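Local coordinates for type II secretion system protein H (Vibrio cholerae, PDB 4DQ9) that forms part of the pseudopilus tip complex of the type II secretion system, which recognises and binds the proteases and toxins to be exported from the periplasm, at residues Gly32-Val37 and Ala112-Val117; Asp74-Gly79 and Pro125-Ile130; Tyr14-Leu19 and Lys60-Thr65. All coordinates share one frame; numbering follows the deposited sequence.

Interaction 1: residues Gly32-Val37 and Ala112-Val117; sequences GVRIDV and APQLFV. With NA (sodium ion), chain C.
Gln114 reaches across to the backbone of Ile35 and binds it as a neighbouring strand would. Its CB and CG provide the reach, with CG anti to the carbonyl carbon (chi1 -57°); a bend at chi2 then brings CD close to both Ile35 N and Ile35 O. OE1 accepts from Ile35 N at 2.7 Å, in the amide plane and on a lone pair, and also lies close to Arg34 CA. NE2 donates to Ile35 O at 2.9 Å, again on a lone pair of the carbonyl, so both halves of the amide are engaged and its rotation is fixed. One residue further on, main chain takes over: Val33 N bonds to Leu115 O at 2.8 Å and Leu115 N to Val33 O at 3.1 Å. Because Gln114 and Leu115 both face Val33, this is a classic beta bulge, formed where strand 115-117, an outermost strand of the four-stranded antiparallel sheet, pairs with strand 31-36; this sheet packs on helix 2-27. Next to the bulge, Pro113 CB presses against Val33 O. On the face that carries Val33 and Leu115, Leu115 CD1 meets Val33 CB at 4.0 Å and Ile35 CD1 at 3.9 Å. Arg34 lays CD against Ala112 O, and its chain bends at chi3 to bring NE and NH2 side-on to Asp36 OD2, the NE bond of this salt bridge being 3.2 Å. NH1 turns to Pro111 O and Glu110. Asp36 OD2 also binds a sodium ion at 2.7 Å, a site it shares with Thr43.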
# COMPACT_ATOMS: atom_id res chain seq x y z
N GLY A 32 0.54 -8.89 1.17
CA GLY A 32 0.81 -8.46 -0.15
C GLY A 32 2.05 -9.18 -0.67
O GLY A 32 2.82 -9.72 0.11
N VAL A 33 2.29 -9.11 -2.00
CA VAL A 33 3.48 -9.67 -2.58
C VAL A 33 4.14 -8.56 -3.42
O VAL A 33 3.48 -7.86 -4.18
CB VAL A 33 3.23 -10.86 -3.49
CG1 VAL A 33 4.54 -11.23 -4.14
CG2 VAL A 33 2.54 -11.95 -2.78
N ARG A 34 5.43 -8.27 -3.13
CA ARG A 34 6.24 -7.38 -3.96
C ARG A 34 7.07 -8.22 -4.95
O ARG A 34 7.71 -9.20 -4.50
CB ARG A 34 7.11 -6.46 -3.15
CG ARG A 34 7.67 -5.42 -4.13
CD ARG A 34 8.40 -4.40 -3.48
NE ARG A 34 9.62 -5.03 -3.01
CZ ARG A 34 9.97 -5.19 -1.75
NH1 ARG A 34 9.21 -4.80 -0.76
NH2 ARG A 34 11.12 -5.82 -1.51
N ILE A 35 6.89 -8.00 -6.26
CA ILE A 35 7.67 -8.67 -7.24
C ILE A 35 8.76 -7.70 -7.74
O ILE A 35 8.46 -6.58 -8.15
CB ILE A 35 6.72 -9.00 -8.42
CG1 ILE A 35 5.46 -9.76 -7.96
CG2 ILE A 35 7.51 -9.79 -9.53
CD1 ILE A 35 4.32 -9.87 -9.03
N ASP A 36 10.02 -8.13 -7.74
CA ASP A 36 11.18 -7.35 -8.21
C ASP A 36 11.77 -8.11 -9.38
O ASP A 36 12.48 -9.06 -9.24
CB ASP A 36 12.15 -7.14 -7.10
CG ASP A 36 11.57 -6.25 -5.88
OD1 ASP A 36 10.90 -5.17 -6.11
OD2 ASP A 36 11.94 -6.48 -4.64
N VAL A 37 11.37 -7.72 -10.58
CA VAL A 37 11.72 -8.49 -11.79
C VAL A 37 13.20 -8.39 -12.03
O VAL A 37 13.78 -9.31 -12.52
CB VAL A 37 10.90 -8.02 -13.02
CG1 VAL A 37 9.44 -8.34 -12.88
CG2 VAL A 37 11.02 -6.52 -13.45
N ALA A 112 6.17 -0.92 -1.50
CA ALA A 112 4.84 -1.48 -1.43
C ALA A 112 4.64 -2.63 -2.40
O ALA A 112 5.20 -2.68 -3.50
CB ALA A 112 3.85 -0.44 -1.74
N PRO A 113 3.83 -3.57 -1.97
CA PRO A 113 3.52 -4.71 -2.88
C PRO A 113 2.70 -4.28 -4.06
O PRO A 113 1.87 -3.35 -3.91
CB PRO A 113 2.63 -5.60 -1.99
CG PRO A 113 2.05 -4.59 -0.94
CD PRO A 113 3.08 -3.63 -0.73
N GLN A 114 2.88 -4.91 -5.23
CA GLN A 114 2.01 -4.70 -6.38
C GLN A 114 0.80 -5.60 -6.27
O GLN A 114 -0.25 -5.30 -6.86
CB GLN A 114 2.67 -5.00 -7.72
CG GLN A 114 3.90 -4.21 -7.93
CD GLN A 114 5.16 -5.04 -7.54
OE1 GLN A 114 5.12 -6.01 -6.69
NE2 GLN A 114 6.26 -4.74 -8.21
N LEU A 115 0.91 -6.66 -5.51
CA LEU A 115 -0.20 -7.60 -5.30
C LEU A 115 -0.77 -7.50 -3.92
O LEU A 115 -0.05 -7.81 -2.96
CB LEU A 115 0.19 -9.06 -5.64
CG LEU A 115 0.97 -9.37 -6.91
CD1 LEU A 115 1.21 -10.90 -6.99
CD2 LEU A 115 0.16 -8.83 -8.09
N PHE A 116 -2.01 -7.05 -3.78
CA PHE A 116 -2.67 -7.00 -2.52
C PHE A 116 -3.42 -8.27 -2.25
O PHE A 116 -4.12 -8.80 -3.13
CB PHE A 116 -3.56 -5.77 -2.38
CG PHE A 116 -2.85 -4.49 -2.70
CD1 PHE A 116 -2.02 -3.91 -1.72
CD2 PHE A 116 -3.01 -3.83 -3.89
CE1 PHE A 116 -1.37 -2.69 -2.01
CE2 PHE A 116 -2.24 -2.64 -4.19
CZ PHE A 116 -1.47 -2.07 -3.17
N VAL A 117 -3.31 -8.72 -1.02
CA VAL A 117 -3.92 -9.98 -0.56
C VAL A 117 -4.72 -9.57 0.68
O VAL A 117 -4.20 -9.63 1.81
CB VAL A 117 -2.89 -11.06 -0.32
CG1 VAL A 117 -3.57 -12.44 0.19
CG2 VAL A 117 -2.04 -11.29 -1.57
NA NA C . 10.61 -8.72 -3.85

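Interaction 2: residues Asp74-Gly79 and Pro125-Ile130; sequences DFELGG and PFTLSI
The rings of Phe75 and Phe126 stand on the same face of an antiparallel strand pair, and each is met at its edge by a leucine two residues along its own strand: Leu77 CD2 lies in the plane of the Phe75 ring, and Leu128 CB in that of Phe126. Glu76 O approaches the Phe126 ring obliquely. This pair forms one side of the second four-stranded antiparallel sheet of the pseudopilin domain, with strand 71-77 outermost in the chain and strand 126-132 bonded on its far side to strand 141-145. Both rings have CG between the backbone N and the carbonyl carbon (chi1 75° and 76°), which carries them away from the opposing strand. What remains in contact is the CB end: Phe75 CB touches Leu128 CD1 at 3.9 Å and Phe126 CB meets Leu77 CD2 at 4.2 Å. The Phe126 ring goes on to pack on Phe13 and Leu17 of helix 2-27, and Phe75 on Ile35 of the other sheet.

The main chains are joined by two hydrogen-bonded pairs, Asp74 with Ser129 and Glu76 with Thr127. Glu76 N donates to Thr127 O at 2.9 Å, and Thr127 N returns a bond to Glu76 O. Between these pairs Phe75 CA comes within 3.1 Å of Thr127 O in a CA-H...O contact. On the other face, Glu76 and Thr127 run side by side, Glu76 OE1 lying 3.7 Å from Thr127 CB. Just past the end of strand 71-77, and just before strand 126-132 begins, Gly78 N reaches Pro125 O at 2.9 Å from above its carbonyl plane, and a water donates to Gly78 O at 2.8 Å and contacts Thr127 OG1.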
# COMPACT_ATOMS: atom_id res chain seq x y z
N ASP A 74 8.52 -12.75 -14.64
CA ASP A 74 7.80 -11.60 -15.19
C ASP A 74 6.37 -11.57 -14.74
O ASP A 74 5.89 -12.57 -14.18
CB ASP A 74 7.89 -11.65 -16.71
CG ASP A 74 7.79 -10.28 -17.36
OD1 ASP A 74 7.46 -9.22 -16.71
OD2 ASP A 74 8.15 -10.20 -18.61
N PHE A 75 5.70 -10.44 -14.88
CA PHE A 75 4.34 -10.39 -14.38
C PHE A 75 3.52 -9.35 -15.22
O PHE A 75 4.11 -8.43 -15.83
CB PHE A 75 4.19 -10.12 -12.88
CG PHE A 75 4.43 -8.71 -12.44
CD1 PHE A 75 5.74 -8.19 -12.39
CD2 PHE A 75 3.37 -7.94 -12.00
CE1 PHE A 75 6.01 -6.89 -11.97
CE2 PHE A 75 3.61 -6.59 -11.59
CZ PHE A 75 4.95 -6.06 -11.60
N GLU A 76 2.22 -9.55 -15.18
CA GLU A 76 1.20 -8.71 -15.81
C GLU A 76 0.21 -8.41 -14.70
O GLU A 76 -0.09 -9.31 -13.85
CB GLU A 76 0.42 -9.44 -16.93
CG GLU A 76 1.14 -9.73 -18.13
CD GLU A 76 0.48 -10.74 -19.01
OE1 GLU A 76 -0.24 -11.68 -18.55
OE2 GLU A 76 0.74 -10.60 -20.21
N LEU A 77 -0.27 -7.17 -14.64
CA LEU A 77 -1.45 -6.81 -13.83
C LEU A 77 -2.67 -6.70 -14.64
O LEU A 77 -2.70 -5.94 -15.59
CB LEU A 77 -1.23 -5.42 -13.17
CG LEU A 77 0.03 -5.44 -12.29
CD1 LEU A 77 0.40 -4.04 -11.73
CD2 LEU A 77 -0.11 -6.35 -11.11
N GLY A 78 -3.66 -7.49 -14.23
CA GLY A 78 -4.96 -7.47 -14.86
C GLY A 78 -4.75 -7.83 -16.32
O GLY A 78 -4.03 -8.76 -16.64
N GLY A 79 -5.30 -7.00 -17.19
CA GLY A 79 -5.18 -7.26 -18.61
C GLY A 79 -4.00 -6.58 -19.25
O GLY A 79 -3.92 -6.53 -20.48
N PRO A 125 -5.76 -8.82 -9.49
CA PRO A 125 -5.66 -9.71 -10.65
C PRO A 125 -4.31 -9.62 -11.26
O PRO A 125 -3.83 -8.54 -11.50
CB PRO A 125 -6.78 -9.26 -11.52
CG PRO A 125 -7.75 -8.51 -10.60
CD PRO A 125 -6.91 -7.89 -9.58
N PHE A 126 -3.69 -10.76 -11.53
CA PHE A 126 -2.34 -10.72 -12.10
C PHE A 126 -2.01 -12.08 -12.70
O PHE A 126 -2.68 -13.09 -12.39
CB PHE A 126 -1.27 -10.37 -11.01
CG PHE A 126 -0.98 -11.55 -10.10
CD1 PHE A 126 -1.82 -11.97 -9.01
CD2 PHE A 126 0.13 -12.41 -10.37
CE1 PHE A 126 -1.59 -13.11 -8.27
CE2 PHE A 126 0.35 -13.54 -9.63
CZ PHE A 126 -0.48 -13.95 -8.55
N THR A 127 -0.89 -12.11 -13.45
CA THR A 127 -0.22 -13.34 -13.91
C THR A 127 1.29 -13.19 -13.58
O THR A 127 1.83 -12.12 -13.93
CB THR A 127 -0.42 -13.57 -15.36
OG1 THR A 127 -1.81 -13.78 -15.58
CG2 THR A 127 0.32 -14.84 -15.80
N LEU A 128 1.88 -14.19 -12.91
CA LEU A 128 3.33 -14.21 -12.67
C LEU A 128 3.82 -15.44 -13.43
O LEU A 128 3.30 -16.54 -13.22
CB LEU A 128 3.67 -14.35 -11.20
CG LEU A 128 5.19 -14.44 -11.04
CD1 LEU A 128 5.76 -13.09 -10.81
CD2 LEU A 128 5.53 -15.39 -9.90
N SER A 129 4.81 -15.25 -14.29
CA SER A 129 5.37 -16.42 -14.95
C SER A 129 6.83 -16.55 -14.67
O SER A 129 7.55 -15.56 -14.39
CB SER A 129 5.09 -16.33 -16.40
OG SER A 129 5.94 -15.51 -16.98
N ILE A 130 7.26 -17.80 -14.70
CA ILE A 130 8.65 -18.21 -14.29
C ILE A 130 9.13 -19.13 -15.38
O ILE A 130 8.47 -20.10 -15.71
CB ILE A 130 8.71 -18.88 -12.92
CG1 ILE A 130 8.22 -17.94 -11.76
CG2 ILE A 130 10.20 -19.41 -12.51
CD1 ILE A 130 7.94 -18.59 -10.39
O HOH W 1 -3.51 -11.19 -15.43

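Interaction 3: residues Tyr14-Leu19 and Lys60-Thr65; sequences YQRLLL and KMTNQT
The helical turn Tyr14-Leu19 faces the mostly irregular segment Lys60-Thr65, which becomes strand only at Gln64, and the nearest CA atoms, those of Arg16 and Met61, are 7.5 Å apart, so side chains alone span the gap from the helix. Arg16 does most of this. Its chain is extended from CG to NE and ends in a guanidinium that grips Thr62 end-on. NH1 donates to Thr62 O at 2.9 Å; the oxygen lies in the guanidinium plane, yet the nitrogen stands 38° out of the carbonyl plane. NH2 donates to Thr62 OG1, also at 2.9 Å, with a weak bond from NH1 to the same oxygen. Thr65 CG2 sits 3.5 Å above the plane, over the centre of the guanidinium, and so lays a methyl group on one face of the charged group. NE is held separately by Ser12, one turn back on the helix, and this second anchor limits the rotation of the group.

Closer to the helix axis, Met61 SD rests against Arg16 CG at 3.8 Å and Leu19 CD2 at 3.9 Å. Met61 CG lies between the backbone N and the carbonyl carbon (chi1 70°), which directs the thioether into the angle between these two side chains. Leu19 CD1 touches Lys60 CB at 3.8 Å, while the amine of Lys60 forms a salt bridge with Glu23 further along the helix. Phe44 of strand 41-48 packs beside both Arg16 and Met61, and Leu19 leans on Trp56, so that strand 54-66, an outermost strand of its sheet, is held against helix 2-27 both near its start and near its end.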
# COMPACT_ATOMS: atom_id res chain seq x y z
N TYR A 14 2.85 -20.50 -5.83
CA TYR A 14 1.45 -20.86 -5.69
C TYR A 14 1.16 -21.17 -4.25
O TYR A 14 0.18 -20.66 -3.72
CB TYR A 14 1.14 -22.00 -6.59
CG TYR A 14 -0.24 -22.52 -6.52
CD1 TYR A 14 -1.28 -21.78 -7.08
CD2 TYR A 14 -0.46 -23.84 -6.11
CE1 TYR A 14 -2.55 -22.29 -7.07
CE2 TYR A 14 -1.71 -24.37 -6.15
CZ TYR A 14 -2.76 -23.54 -6.60
OH TYR A 14 -4.06 -23.98 -6.69
N GLN A 15 2.01 -21.97 -3.63
CA GLN A 15 1.80 -22.42 -2.25
C GLN A 15 1.87 -21.25 -1.32
O GLN A 15 1.04 -21.16 -0.38
CB GLN A 15 2.83 -23.42 -1.82
CG GLN A 15 2.74 -24.70 -2.64
CD GLN A 15 3.91 -25.71 -2.29
OE1 GLN A 15 4.99 -25.34 -1.83
NE2 GLN A 15 3.65 -27.02 -2.49
N ARG A 16 2.76 -20.29 -1.64
CA ARG A 16 2.94 -19.15 -0.75
C ARG A 16 1.79 -18.16 -0.92
O ARG A 16 1.31 -17.61 0.09
CB ARG A 16 4.28 -18.46 -1.01
CG ARG A 16 5.42 -19.38 -0.56
CD ARG A 16 6.72 -19.09 -1.36
NE ARG A 16 7.83 -19.97 -0.88
CZ ARG A 16 8.44 -19.72 0.26
NH1 ARG A 16 8.08 -18.66 0.94
NH2 ARG A 16 9.46 -20.47 0.71
N LEU A 17 1.32 -17.97 -2.15
CA LEU A 17 0.23 -17.06 -2.37
C LEU A 17 -1.05 -17.66 -1.65
O LEU A 17 -1.82 -16.90 -1.01
CB LEU A 17 0.02 -16.92 -3.81
CG LEU A 17 -1.15 -16.03 -4.21
CD1 LEU A 17 -0.93 -14.59 -3.73
CD2 LEU A 17 -1.37 -16.13 -5.75
N LEU A 18 -1.29 -18.94 -1.82
CA LEU A 18 -2.48 -19.58 -1.23
C LEU A 18 -2.41 -19.36 0.25
O LEU A 18 -3.41 -19.02 0.92
CB LEU A 18 -2.53 -21.04 -1.61
CG LEU A 18 -3.07 -21.51 -2.94
CD1 LEU A 18 -3.39 -23.08 -2.85
CD2 LEU A 18 -4.27 -20.89 -3.38
N LEU A 19 -1.22 -19.56 0.84
CA LEU A 19 -1.04 -19.45 2.27
C LEU A 19 -1.37 -18.05 2.75
O LEU A 19 -2.07 -17.84 3.80
CB LEU A 19 0.38 -19.86 2.69
CG LEU A 19 0.54 -20.09 4.15
CD1 LEU A 19 1.68 -21.13 4.53
CD2 LEU A 19 0.92 -18.74 4.73
N LYS A 60 5.31 -20.06 9.40
CA LYS A 60 4.71 -20.92 8.35
C LYS A 60 5.55 -20.98 7.09
O LYS A 60 5.64 -22.05 6.47
CB LYS A 60 3.28 -20.42 7.94
CG LYS A 60 2.40 -20.54 9.21
CD LYS A 60 0.94 -20.09 8.93
CE LYS A 60 0.05 -20.64 10.06
NZ LYS A 60 -1.41 -20.26 9.71
N MET A 61 6.23 -19.89 6.76
CA MET A 61 6.98 -19.75 5.49
C MET A 61 8.03 -18.65 5.56
O MET A 61 7.82 -17.66 6.20
CB MET A 61 6.06 -19.56 4.34
CG MET A 61 5.33 -18.19 4.30
SD MET A 61 4.31 -18.12 2.82
CE MET A 61 4.38 -16.34 2.53
N THR A 62 9.14 -18.80 4.84
CA THR A 62 10.03 -17.68 4.64
C THR A 62 9.31 -16.58 3.87
O THR A 62 8.35 -16.83 3.13
CB THR A 62 11.26 -18.08 3.82
OG1 THR A 62 10.84 -18.70 2.61
CG2 THR A 62 12.11 -19.09 4.60
N ASN A 63 9.75 -15.35 4.08
CA ASN A 63 9.07 -14.20 3.51
C ASN A 63 9.78 -13.54 2.29
O ASN A 63 9.33 -12.54 1.86
CB ASN A 63 8.78 -13.17 4.62
CG ASN A 63 10.06 -12.66 5.28
OD1 ASN A 63 11.06 -12.38 4.64
ND2 ASN A 63 10.03 -12.52 6.61
N GLN A 64 10.87 -14.10 1.79
CA GLN A 64 11.51 -13.62 0.60
C GLN A 64 12.07 -14.82 -0.14
O GLN A 64 12.70 -15.69 0.49
CB GLN A 64 12.63 -12.68 0.95
CG GLN A 64 12.98 -11.85 -0.22
CD GLN A 64 13.75 -10.62 0.15
OE1 GLN A 64 13.31 -9.45 -0.06
NE2 GLN A 64 14.91 -10.86 0.66
N THR A 65 11.82 -14.90 -1.41
CA THR A 65 12.44 -15.98 -2.24
C THR A 65 13.15 -15.32 -3.45
O THR A 65 12.72 -14.30 -3.94
CB THR A 65 11.48 -17.05 -2.71
OG1 THR A 65 10.47 -16.43 -3.50
CG2 THR A 65 10.82 -17.79 -1.51

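The three contacts join the long helix 2-27 and the two antiparallel sheets of this minor pseudopilin. Interactions 1 and 2 have centres about 11 Å apart and interlock along the chain, strand 115-117 coming between strands 71-77 and 126-132; Ile35 and Leu115 of the first sheet pack on Phe75 and Phe126 of the second. Interaction 3 is about 12 Å from interaction 1 and reaches the same sheet from its other outermost strand, 54-66. It lies about 17 Å from interaction 2, across the centre of the chain. Leu17 of helix 2-27 touches both Val117 and Phe126, and so both sheets, consistent with the helix and the two sheets packing as one domain.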